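Local coordinates for protein bifunctional cytochrome P450/NADPH--P450 reductase (Deinococcus aerius, PDB 7F3H) that probably hydroxylates its substrates with a haem-bound cytochrome P450 domain that in the full enzyme draws electrons from NADPH through a fused reductase, at residues R37-G42 with Q55-N60; Q140-A145 with L451-R456; L315-R320 with F377-W382. One frame throughout, in Å; residues are numbered along the deposited sequence.

Contact 1: R37-G42 with Q55-N60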
loop_
_atom_site.group_PDB
_atom_site.type_symbol
_atom_site.label_atom_id
_atom_site.label_comp_id
_atom_site.label_asym_id
_atom_site.label_seq_id
_atom_site.Cartn_x
_atom_site.Cartn_y
_atom_site.Cartn_z
ATOM N N ARG A 37 -21.571 0.615 -9.239
ATOM C CA ARG A 37 -22.027 1.475 -10.329
ATOM C C ARG A 37 -23.482 1.216 -10.681
ATOM O O ARG A 37 -24.143 2.114 -11.210
ATOM C CB ARG A 37 -21.183 1.226 -11.579
ATOM C CG ARG A 37 -19.891 1.971 -11.608
ATOM C CD ARG A 37 -20.117 3.473 -11.767
ATOM N NE ARG A 37 -18.911 4.105 -12.291
ATOM C CZ ARG A 37 -18.001 4.712 -11.537
ATOM N NH1 ARG A 37 -18.158 4.754 -10.216
ATOM N NH2 ARG A 37 -16.926 5.257 -12.106
ATOM N N GLN A 38 -24.018 0.048 -10.306
ATOM C CA GLN A 38 -25.452 -0.180 -10.503
ATOM C C GLN A 38 -26.273 0.401 -9.365
ATOM O O GLN A 38 -27.448 0.720 -9.565
ATOM C CB GLN A 38 -25.820 -1.669 -10.583
ATOM C CG GLN A 38 -24.987 -2.553 -11.473
ATOM C CD GLN A 38 -24.962 -2.054 -12.870
ATOM O OE1 GLN A 38 -26.004 -1.709 -13.433
ATOM N NE2 GLN A 38 -23.768 -1.983 -13.451
ATOM N N ILE A 39 -25.696 0.553 -8.175
ATOM C CA ILE A 39 -26.514 0.906 -7.015
ATOM C C ILE A 39 -26.220 2.333 -6.554
ATOM O O ILE A 39 -25.217 2.583 -5.868
ATOM C CB ILE A 39 -26.283 -0.125 -5.892
ATOM C CG1 ILE A 39 -26.429 -1.553 -6.461
ATOM C CG2 ILE A 39 -27.224 0.101 -4.697
ATOM C CD1 ILE A 39 -26.373 -2.657 -5.443
ATOM N N PRO A 40 -27.101 3.291 -6.867
ATOM C CA PRO A 40 -26.785 4.703 -6.592
ATOM C C PRO A 40 -26.934 5.114 -5.142
ATOM O O PRO A 40 -26.393 6.167 -4.779
ATOM C CB PRO A 40 -27.781 5.463 -7.475
ATOM C CG PRO A 40 -28.970 4.551 -7.538
ATOM C CD PRO A 40 -28.377 3.141 -7.593
ATOM N N GLU A 41 -27.588 4.306 -4.294
ATOM C CA GLU A 41 -27.710 4.630 -2.870
ATOM C C GLU A 41 -26.381 4.687 -2.147
ATOM O O GLU A 41 -26.343 5.101 -0.982
ATOM C CB GLU A 41 -28.595 3.630 -2.138
ATOM C CG GLU A 41 -30.028 3.680 -2.535
ATOM C CD GLU A 41 -30.308 2.684 -3.640
ATOM O OE1 GLU A 41 -29.389 2.443 -4.455
ATOM O OE2 GLU A 41 -31.439 2.152 -3.712
ATOM N N GLY A 42 -25.318 4.146 -2.728
ATOM C CA GLY A 42 -24.003 4.332 -2.154
ATOM C C GLY A 42 -23.559 3.265 -1.170
ATOM O O GLY A 42 -22.434 3.375 -0.639
ATOM N N GLN A 55 -20.701 -3.075 1.613
ATOM C CA GLN A 55 -19.784 -2.214 0.862
ATOM C C GLN A 55 -20.299 -0.772 0.816
ATOM O O GLN A 55 -21.466 -0.540 0.467
ATOM C CB GLN A 55 -19.591 -2.743 -0.564
ATOM C CG GLN A 55 -18.904 -4.114 -0.647
ATOM C CD GLN A 55 -17.408 -4.035 -0.463
ATOM O OE1 GLN A 55 -16.809 -2.959 -0.522
ATOM N NE2 GLN A 55 -16.788 -5.181 -0.274
ATOM N N ALA A 56 -19.431 0.196 1.163
ATOM C CA ALA A 56 -19.817 1.605 1.201
ATOM C C ALA A 56 -18.905 2.469 0.350
ATOM O O ALA A 56 -17.681 2.359 0.443
ATOM C CB ALA A 56 -19.788 2.147 2.605
ATOM N N TYR A 57 -19.514 3.398 -0.403
ATOM C CA TYR A 57 -18.811 4.249 -1.360
ATOM C C TYR A 57 -19.437 5.641 -1.554
ATOM O O TYR A 57 -18.837 6.490 -2.222
ATOM C CB TYR A 57 -18.673 3.481 -2.691
ATOM C CG TYR A 57 -19.967 2.862 -3.180
ATOM C CD1 TYR A 57 -20.381 1.620 -2.680
ATOM C CD2 TYR A 57 -20.751 3.476 -4.156
ATOM C CE1 TYR A 57 -21.556 1.048 -3.081
ATOM C CE2 TYR A 57 -21.933 2.886 -4.581
ATOM C CZ TYR A 57 -22.327 1.678 -4.031
ATOM O OH TYR A 57 -23.485 1.071 -4.443
ATOM N N ASP A 58 -20.642 5.879 -1.016
ATOM C CA ASP A 58 -21.214 7.236 -0.999
ATOM C C ASP A 58 -20.349 8.148 -0.130
ATOM O O ASP A 58 -20.085 7.804 1.039
ATOM C CB ASP A 58 -22.641 7.232 -0.447
ATOM C CG ASP A 58 -23.296 8.617 -0.493
ATOM O OD1 ASP A 58 -23.746 8.997 -1.580
ATOM O OD2 ASP A 58 -23.396 9.312 0.536
ATOM N N PRO A 59 -19.911 9.310 -0.635
ATOM C CA PRO A 59 -19.001 10.154 0.166
ATOM C C PRO A 59 -19.575 10.578 1.515
ATOM O O PRO A 59 -18.849 10.555 2.515
ATOM C CB PRO A 59 -18.727 11.359 -0.752
ATOM C CG PRO A 59 -19.016 10.858 -2.159
ATOM C CD PRO A 59 -20.152 9.861 -1.984
ATOM N N ASN A 60 -20.871 10.869 1.617
ATOM C CA ASN A 60 -21.355 11.301 2.929
ATOM C C ASN A 60 -21.462 10.127 3.907
ATOM O O ASN A 60 -21.122 10.266 5.106
ATOM C CB ASN A 60 -22.699 11.988 2.778
ATOM C CG ASN A 60 -22.623 13.234 1.942
ATOM O OD1 ASN A 60 -21.704 14.058 2.084
ATOM N ND2 ASN A 60 -23.594 13.386 1.045
#
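Tyr-57 lays its ring beneath the Gly-42 peptide and reaches on to Ile-39, bringing segment 55-60 against the turn that follows helix 28-38. The carbonyl oxygen Gly-42 O sits over the centre of the ring, 3.3 Å above its plane, and Gly-42 CA covers the same surface in a CH-pi contact, 3.8 Å from the ring centroid. With CG placed between the backbone N and the carbonyl carbon (chi1 49°), the ring folds back along its own backbone to lie under the turn. A tyrosine suits the place because it offers a flat face to the peptide and a hydroxyl beyond it. Tyr-57 OH donates to Ile-39 O at 2.7 Å, in the carbonyl plane and on a lone pair; the acceptor lies at the ring's edge. Ile-39 crosses the tyrosine side chain at about a right angle, its branched CB resting 3.4 Å from Tyr-57 OH, while its hydrocarbon also touches Phe-44 of strand 43-48.

Gly-42 O is gripped twice by backbone donors, by Tyr-57 N at 2.9 Å and by Asp-58 N at 3.1 Å. The first comes from a little outside the carbonyl plane; the second lies in that plane, on a lone pair. Glycine fits here because the last residue of the type I turn from Ile-39 to Gly-42 has a positive phi of 92°, and because Asp-58 CB is already 3.6 Å from Gly-42 CA. Asp-58 then uses its carboxylate at the N-cap of helix 59-65, accepting from Leu-61 N and, weakly, from Asn-60 N. The arrangement closes the base of the beta hairpin 43-48/51-56 in the five-stranded sheet of the cytochrome P450 fold, between the first helix, A, and the following helix, B.

Contact 2: Q140-A145 with L451-R456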
loop_
_atom_site.group_PDB
_atom_site.type_symbol
_atom_site.label_atom_id
_atom_site.label_comp_id
_atom_site.label_asym_id
_atom_site.label_seq_id
_atom_site.Cartn_x
_atom_site.Cartn_y
_atom_site.Cartn_z
ATOM N N GLN A 140 15.839 -5.786 -23.218
ATOM C CA GLN A 140 15.180 -6.924 -22.591
ATOM C C GLN A 140 13.958 -6.460 -21.790
ATOM O O GLN A 140 13.865 -5.301 -21.351
ATOM C CB GLN A 140 16.153 -7.661 -21.680
ATOM C CG GLN A 140 17.490 -7.935 -22.334
ATOM C CD GLN A 140 18.495 -8.555 -21.371
ATOM O OE1 GLN A 140 18.183 -9.504 -20.652
ATOM N NE2 GLN A 140 19.719 -8.042 -21.383
ATOM N N ASP A 141 13.006 -7.385 -21.612
ATOM C CA ASP A 141 11.777 -7.095 -20.868
ATOM C C ASP A 141 12.081 -6.720 -19.424
ATOM O O ASP A 141 12.709 -7.486 -18.682
ATOM C CB ASP A 141 10.819 -8.294 -20.880
ATOM C CG ASP A 141 10.182 -8.518 -22.216
ATOM O OD1 ASP A 141 10.316 -7.632 -23.092
ATOM O OD2 ASP A 141 9.561 -9.577 -22.407
ATOM N N VAL A 142 11.619 -5.544 -19.029
ATOM C CA VAL A 142 11.554 -5.171 -17.628
ATOM C C VAL A 142 10.281 -5.753 -17.022
ATOM O O VAL A 142 9.190 -5.597 -17.588
ATOM C CB VAL A 142 11.610 -3.646 -17.488
ATOM C CG1 VAL A 142 11.033 -3.202 -16.132
ATOM C CG2 VAL A 142 13.048 -3.196 -17.659
ATOM N N ARG A 143 10.432 -6.515 -15.927
ATOM C CA ARG A 143 9.311 -7.062 -15.163
ATOM C C ARG A 143 8.948 -6.045 -14.082
ATOM O O ARG A 143 9.554 -6.005 -13.000
ATOM C CB ARG A 143 9.679 -8.431 -14.590
ATOM C CG ARG A 143 10.150 -9.412 -15.687
ATOM C CD ARG A 143 10.220 -10.856 -15.242
ATOM N NE ARG A 143 9.049 -11.615 -15.682
ATOM C CZ ARG A 143 8.206 -12.242 -14.855
ATOM N NH1 ARG A 143 8.408 -12.205 -13.532
ATOM N NH2 ARG A 143 7.163 -12.912 -15.343
ATOM N N VAL A 144 7.933 -5.227 -14.366
ATOM C CA VAL A 144 7.750 -3.986 -13.620
ATOM C C VAL A 144 7.387 -4.278 -12.167
ATOM O O VAL A 144 8.058 -3.815 -11.238
ATOM C CB VAL A 144 6.706 -3.102 -14.315
ATOM C CG1 VAL A 144 6.369 -1.913 -13.440
ATOM C CG2 VAL A 144 7.226 -2.644 -15.703
ATOM N N ALA A 145 6.316 -5.051 -11.953
ATOM C CA ALA A 145 5.915 -5.418 -10.604
ATOM C C ALA A 145 7.087 -6.019 -9.839
ATOM O O ALA A 145 7.343 -5.668 -8.676
ATOM C CB ALA A 145 4.759 -6.414 -10.673
ATOM N N LEU A 451 7.573 -3.779 -19.727
ATOM C CA LEU A 451 7.911 -2.684 -20.625
ATOM C C LEU A 451 9.371 -2.813 -21.038
ATOM O O LEU A 451 10.089 -3.706 -20.572
ATOM C CB LEU A 451 7.637 -1.307 -19.988
ATOM C CG LEU A 451 8.234 -0.926 -18.636
ATOM C CD1 LEU A 451 9.705 -0.516 -18.776
ATOM C CD2 LEU A 451 7.405 0.193 -18.024
ATOM N N ARG A 452 9.790 -1.945 -21.968
ATOM C CA ARG A 452 11.182 -1.837 -22.387
ATOM C C ARG A 452 11.695 -0.411 -22.209
ATOM O O ARG A 452 10.940 0.556 -22.335
ATOM C CB ARG A 452 11.344 -2.295 -23.828
ATOM C CG ARG A 452 11.624 -3.783 -23.891
ATOM C CD ARG A 452 11.469 -4.330 -25.290
ATOM N NE ARG A 452 11.027 -5.710 -25.213
ATOM C CZ ARG A 452 10.664 -6.433 -26.257
ATOM N NH1 ARG A 452 10.702 -5.914 -27.479
ATOM N NH2 ARG A 452 10.250 -7.677 -26.078
ATOM N N VAL A 453 12.983 -0.271 -21.877
ATOM C CA VAL A 453 13.556 1.056 -21.649
ATOM C C VAL A 453 14.805 1.245 -22.501
ATOM O O VAL A 453 15.538 0.291 -22.803
ATOM C CB VAL A 453 13.889 1.336 -20.161
ATOM C CG1 VAL A 453 12.637 1.369 -19.338
ATOM C CG2 VAL A 453 14.874 0.337 -19.598
ATOM N N ARG A 454 15.049 2.504 -22.886
ATOM C CA ARG A 454 16.267 2.840 -23.614
ATOM C C ARG A 454 16.853 4.134 -23.057
ATOM O O ARG A 454 16.124 5.095 -22.793
ATOM C CB ARG A 454 15.982 2.966 -25.124
ATOM C CG ARG A 454 17.222 3.072 -26.001
ATOM C CD ARG A 454 17.022 3.978 -27.238
ATOM N NE ARG A 454 16.245 5.180 -26.927
ATOM C CZ ARG A 454 15.449 5.804 -27.792
ATOM N NH1 ARG A 454 15.250 5.274 -29.010
ATOM N NH2 ARG A 454 14.767 6.895 -27.396
ATOM N N GLU A 455 18.178 4.163 -22.881
ATOM C CA GLU A 455 18.847 5.382 -22.422
ATOM C C GLU A 455 18.408 6.596 -23.240
ATOM O O GLU A 455 18.455 6.579 -24.471
ATOM C CB GLU A 455 20.363 5.208 -22.526
ATOM C CG GLU A 455 21.031 4.770 -21.236
ATOM C CD GLU A 455 22.524 4.487 -21.411
ATOM O OE1 GLU A 455 23.303 4.874 -20.515
ATOM O OE2 GLU A 455 22.917 3.885 -22.447
ATOM N N ARG A 456 17.985 7.653 -22.549
ATOM C CA ARG A 456 17.701 8.903 -23.234
ATOM C C ARG A 456 18.996 9.530 -23.743
ATOM O O ARG A 456 19.985 9.639 -23.008
ATOM C CB ARG A 456 16.958 9.861 -22.303
ATOM C CG ARG A 456 15.566 9.369 -21.932
ATOM C CD ARG A 456 14.930 10.244 -20.885
ATOM N NE ARG A 456 14.485 11.507 -21.467
ATOM C CZ ARG A 456 14.330 12.646 -20.791
ATOM N NH1 ARG A 456 14.572 12.695 -19.479
ATOM N NH2 ARG A 456 13.918 13.736 -21.438
HETATM O O HOH W 1 14.361 -2.747 -21.202
#
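Arg-452 reaches across from the middle strand to Asp-141, just before strand 142-143. Its CB leaves the backbone beside the other segment, and CG passes 3.7 Å from Gln-140 O, a contact of aliphatic carbon with backbone oxygen. CD continues past the carboxylate, and the bend at chi3 (-149°) turns the guanidinium side-on to it. NE then donates to Asp-141 OD1 at 2.9 Å, nearly along the C-O axis of that oxygen, and NH2 donates to the same OD1 at 3.0 Å from the syn side. Both bonds run close to the guanidinium plane, and the two charged groups are nearly coplanar, 15° apart. Arginine is apt here because its long chain bridges the gap to the neighbouring segment and two of its nitrogens can close on a single oxygen. The other oxygen, Asp-141 OD2, is held by Tyr-432 OH, which should help fix the carboxylate's rotation.

Below this surface pair, Val-142 and Leu-451 form an antiparallel hydrogen-bonded pair: Val-142 N donates to Leu-451 O at 2.8 Å, and Leu-451 N returns to Val-142 O at 3.2 Å. They belong to the small three-stranded sheet of the P450 fold, usually called beta-3, in which strand 450-455 runs in the middle between 142-143 and 426-429. Further along, where direct pairing gives out, a water takes over, donating to Gln-140 O and accepting from Val-453 N.

The buried side is apolar. Leu-451 lies alongside Val-142, pointing the same way, with CD1 3.9 Å from Val-142 CB. At the start of helix 144-161, Val-144 crosses that leucine at about a right angle and sets CG2 3.5 Å from Leu-451 CG. Trp-134 of helix 113-137 covers Val-142 and Val-453, whereas Val-144 packs on Ala-277 and Leu-280 of the long helix 254-285.

Contact 3: L315-R320 with F377-W382; sequences LDVIPR and FDIDRW
The start of helix 317-329, helix K of cytochromes P450, meets the loop leading toward the haem-binding cysteine region, the part known as the meander, through Arg-320. This side chain extends along Trp-382, the two running past one another antiparallel: Arg-320 CG lies 3.6 Å from Trp-382 CB, and CD touches the tryptophan's backbone carbonyl. Bent at chi3 (-73°), the chain then swings its guanidinium over toward the 3-10 turn 379-381. NH1 donates to Ile-379 O at 3.2 Å, coming from above the carbonyl plane rather than on a lone pair, and makes a weak, bent hydrogen bond to Asp-380 OD1 at 3.0 Å, part of a salt bridge.

On the helix side Asp-316, one turn earlier, takes the guanidinium side-on: NE donates to Asp-316 OD1 at 2.9 Å and NH2 to Asp-316 OD2 at 2.7 Å. Arg-320 thus joins two carboxylates, and a water adds a link, accepting from Arg-320 NH2 and donating to Asp-380 OD1. An arginine suits this position because its flat group can serve partners on several edges at once.

The same two elements carry the Glu-X-X-Arg motif and its partner from the meander, as in the family's ERR triad: Arg-381 forms a salt bridge with Glu-324, which also accepts from Trp-382 NE1, and Trp-382 packs on Arg-327. Beneath the charges Ile-379 supplies the apolar part. Its CD1 reaches 4.0 Å from Val-317 CG1 and 3.6 Å from Arg-320 NH1, while its CG1, carried between the backbone N and the carbonyl carbon, stands beside that nitrogen too. Asp-378 OD1 accepts from Asp-380 N in an Asx turn that shapes the loop's bend.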
loop_
_atom_site.group_PDB
_atom_site.type_symbol
_atom_site.label_atom_id
_atom_site.label_comp_id
_atom_site.label_asym_id
_atom_site.label_seq_id
_atom_site.Cartn_x
_atom_site.Cartn_y
_atom_site.Cartn_z
ATOM N N LEU A 315 9.663 19.021 -6.629
ATOM C CA LEU A 315 8.816 18.427 -7.656
ATOM C C LEU A 315 7.369 18.894 -7.534
ATOM O O LEU A 315 6.862 19.116 -6.433
ATOM C CB LEU A 315 8.831 16.918 -7.535
ATOM C CG LEU A 315 10.102 16.158 -7.847
ATOM C CD1 LEU A 315 9.803 14.734 -7.464
ATOM C CD2 LEU A 315 10.465 16.284 -9.302
ATOM N N ASP A 316 6.685 18.991 -8.694
ATOM C CA ASP A 316 5.264 19.353 -8.723
ATOM C C ASP A 316 4.415 18.381 -9.544
ATOM O O ASP A 316 3.394 17.864 -9.057
ATOM C CB ASP A 316 5.052 20.754 -9.295
ATOM C CG ASP A 316 3.622 20.988 -9.656
ATOM O OD1 ASP A 316 2.746 20.760 -8.786
ATOM O OD2 ASP A 316 3.353 21.317 -10.811
ATOM N N VAL A 317 4.832 18.136 -10.794
ATOM C CA VAL A 317 4.097 17.227 -11.665
ATOM C C VAL A 317 4.083 15.811 -11.079
ATOM O O VAL A 317 3.025 15.187 -10.947
ATOM C CB VAL A 317 4.723 17.236 -13.076
ATOM C CG1 VAL A 317 4.131 16.126 -13.955
ATOM C CG2 VAL A 317 4.549 18.604 -13.724
ATOM N N ILE A 318 5.258 15.292 -10.701
ATOM C CA ILE A 318 5.366 13.892 -10.261
ATOM C C ILE A 318 4.538 13.621 -8.998
ATOM O O ILE A 318 3.809 12.616 -8.968
ATOM C CB ILE A 318 6.838 13.504 -10.123
ATOM C CG1 ILE A 318 7.436 13.223 -11.512
ATOM C CG2 ILE A 318 7.042 12.342 -9.191
ATOM C CD1 ILE A 318 8.921 12.867 -11.477
ATOM N N PRO A 319 4.608 14.448 -7.934
ATOM C CA PRO A 319 3.656 14.287 -6.827
ATOM C C PRO A 319 2.196 14.252 -7.268
ATOM O O PRO A 319 1.416 13.437 -6.761
ATOM C CB PRO A 319 3.945 15.512 -5.944
ATOM C CG PRO A 319 5.334 15.875 -6.231
ATOM C CD PRO A 319 5.560 15.549 -7.669
ATOM N N ARG A 320 1.773 15.146 -8.166
ATOM C CA ARG A 320 0.353 15.152 -8.515
ATOM C C ARG A 320 -0.019 13.922 -9.337
ATOM O O ARG A 320 -1.120 13.365 -9.174
ATOM C CB ARG A 320 0.034 16.444 -9.240
ATOM C CG ARG A 320 0.010 17.654 -8.296
ATOM C CD ARG A 320 -0.499 18.909 -9.003
ATOM N NE ARG A 320 0.472 19.461 -9.942
ATOM C CZ ARG A 320 0.263 19.658 -11.248
ATOM N NH1 ARG A 320 -0.905 19.333 -11.818
ATOM N NH2 ARG A 320 1.232 20.197 -11.994
ATOM N N PHE A 377 -8.295 10.646 -16.100
ATOM C CA PHE A 377 -7.025 10.871 -15.412
ATOM C C PHE A 377 -6.624 12.329 -15.588
ATOM O O PHE A 377 -6.386 12.783 -16.710
ATOM C CB PHE A 377 -5.942 9.925 -15.934
ATOM C CG PHE A 377 -4.660 9.920 -15.105
ATOM C CD1 PHE A 377 -3.648 10.831 -15.352
ATOM C CD2 PHE A 377 -4.465 8.989 -14.097
ATOM C CE1 PHE A 377 -2.478 10.821 -14.601
ATOM C CE2 PHE A 377 -3.282 8.976 -13.341
ATOM C CZ PHE A 377 -2.298 9.886 -13.586
ATOM N N ASP A 378 -6.550 13.065 -14.480
ATOM C CA ASP A 378 -6.326 14.508 -14.540
ATOM C C ASP A 378 -5.503 14.913 -13.318
ATOM O O ASP A 378 -6.017 14.909 -12.196
ATOM C CB ASP A 378 -7.680 15.235 -14.611
ATOM C CG ASP A 378 -7.562 16.755 -14.787
ATOM O OD1 ASP A 378 -6.439 17.311 -14.759
ATOM O OD2 ASP A 378 -8.630 17.398 -14.946
ATOM N N ILE A 379 -4.230 15.274 -13.536
ATOM C CA ILE A 379 -3.352 15.618 -12.420
ATOM C C ILE A 379 -3.604 17.026 -11.903
ATOM O O ILE A 379 -3.182 17.360 -10.772
ATOM C CB ILE A 379 -1.864 15.433 -12.779
ATOM C CG1 ILE A 379 -1.407 16.379 -13.879
ATOM C CG2 ILE A 379 -1.531 14.002 -13.242
ATOM C CD1 ILE A 379 0.106 16.518 -13.905
ATOM N N ASP A 380 -4.342 17.856 -12.655
ATOM C CA ASP A 380 -4.629 19.202 -12.154
ATOM C C ASP A 380 -5.631 19.195 -11.000
ATOM O O ASP A 380 -5.758 20.212 -10.312
ATOM C CB ASP A 380 -5.164 20.104 -13.282
ATOM C CG ASP A 380 -4.046 20.699 -14.149
ATOM O OD1 ASP A 380 -2.861 20.385 -13.898
ATOM O OD2 ASP A 380 -4.347 21.472 -15.092
ATOM N N ARG A 381 -6.326 18.074 -10.754
ATOM C CA ARG A 381 -7.132 17.944 -9.547
ATOM C C ARG A 381 -6.321 18.217 -8.304
ATOM O O ARG A 381 -6.911 18.496 -7.254
ATOM C CB ARG A 381 -7.737 16.538 -9.414
ATOM C CG ARG A 381 -8.594 16.112 -10.580
ATOM C CD ARG A 381 -9.023 14.637 -10.516
ATOM N NE ARG A 381 -10.411 14.561 -10.956
ATOM C CZ ARG A 381 -10.824 14.015 -12.090
ATOM N NH1 ARG A 381 -9.977 13.454 -12.923
ATOM N NH2 ARG A 381 -12.100 14.030 -12.381
ATOM N N TRP A 382 -4.983 18.128 -8.388
ATOM C CA TRP A 382 -4.141 18.028 -7.204
ATOM C C TRP A 382 -3.234 19.235 -7.000
ATOM O O TRP A 382 -2.370 19.197 -6.108
ATOM C CB TRP A 382 -3.319 16.726 -7.277
ATOM C CG TRP A 382 -4.237 15.535 -7.323
ATOM C CD1 TRP A 382 -4.513 14.741 -8.407
ATOM C CD2 TRP A 382 -5.056 15.050 -6.250
ATOM N NE1 TRP A 382 -5.445 13.789 -8.068
ATOM C CE2 TRP A 382 -5.794 13.952 -6.753
ATOM C CE3 TRP A 382 -5.223 15.428 -4.901
ATOM C CZ2 TRP A 382 -6.694 13.233 -5.966
ATOM C CZ3 TRP A 382 -6.118 14.709 -4.110
ATOM C CH2 TRP A 382 -6.838 13.616 -4.647
HETATM O O HOH W 2 -0.297 20.524 -14.861
#

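How the contacts relate
Contact 1 comes first along the chain and is closed before the others begin. Contact 2 joins residues more than 300 positions apart, and contact 3 is nested inside the long loop that it closes. Their centres are about 39 Å (1 to 2), 26 Å (1 to 3) and 24 Å (2 to 3) apart, and none touches another. Contact 1 belongs to the five-stranded sheet, contact 2 to the separate three-stranded sheet, and contact 3 to a helix and loop. The three therefore tie different parts of one P450 domain: its first hairpin, the joining of early and late chain, and the helix K to meander region.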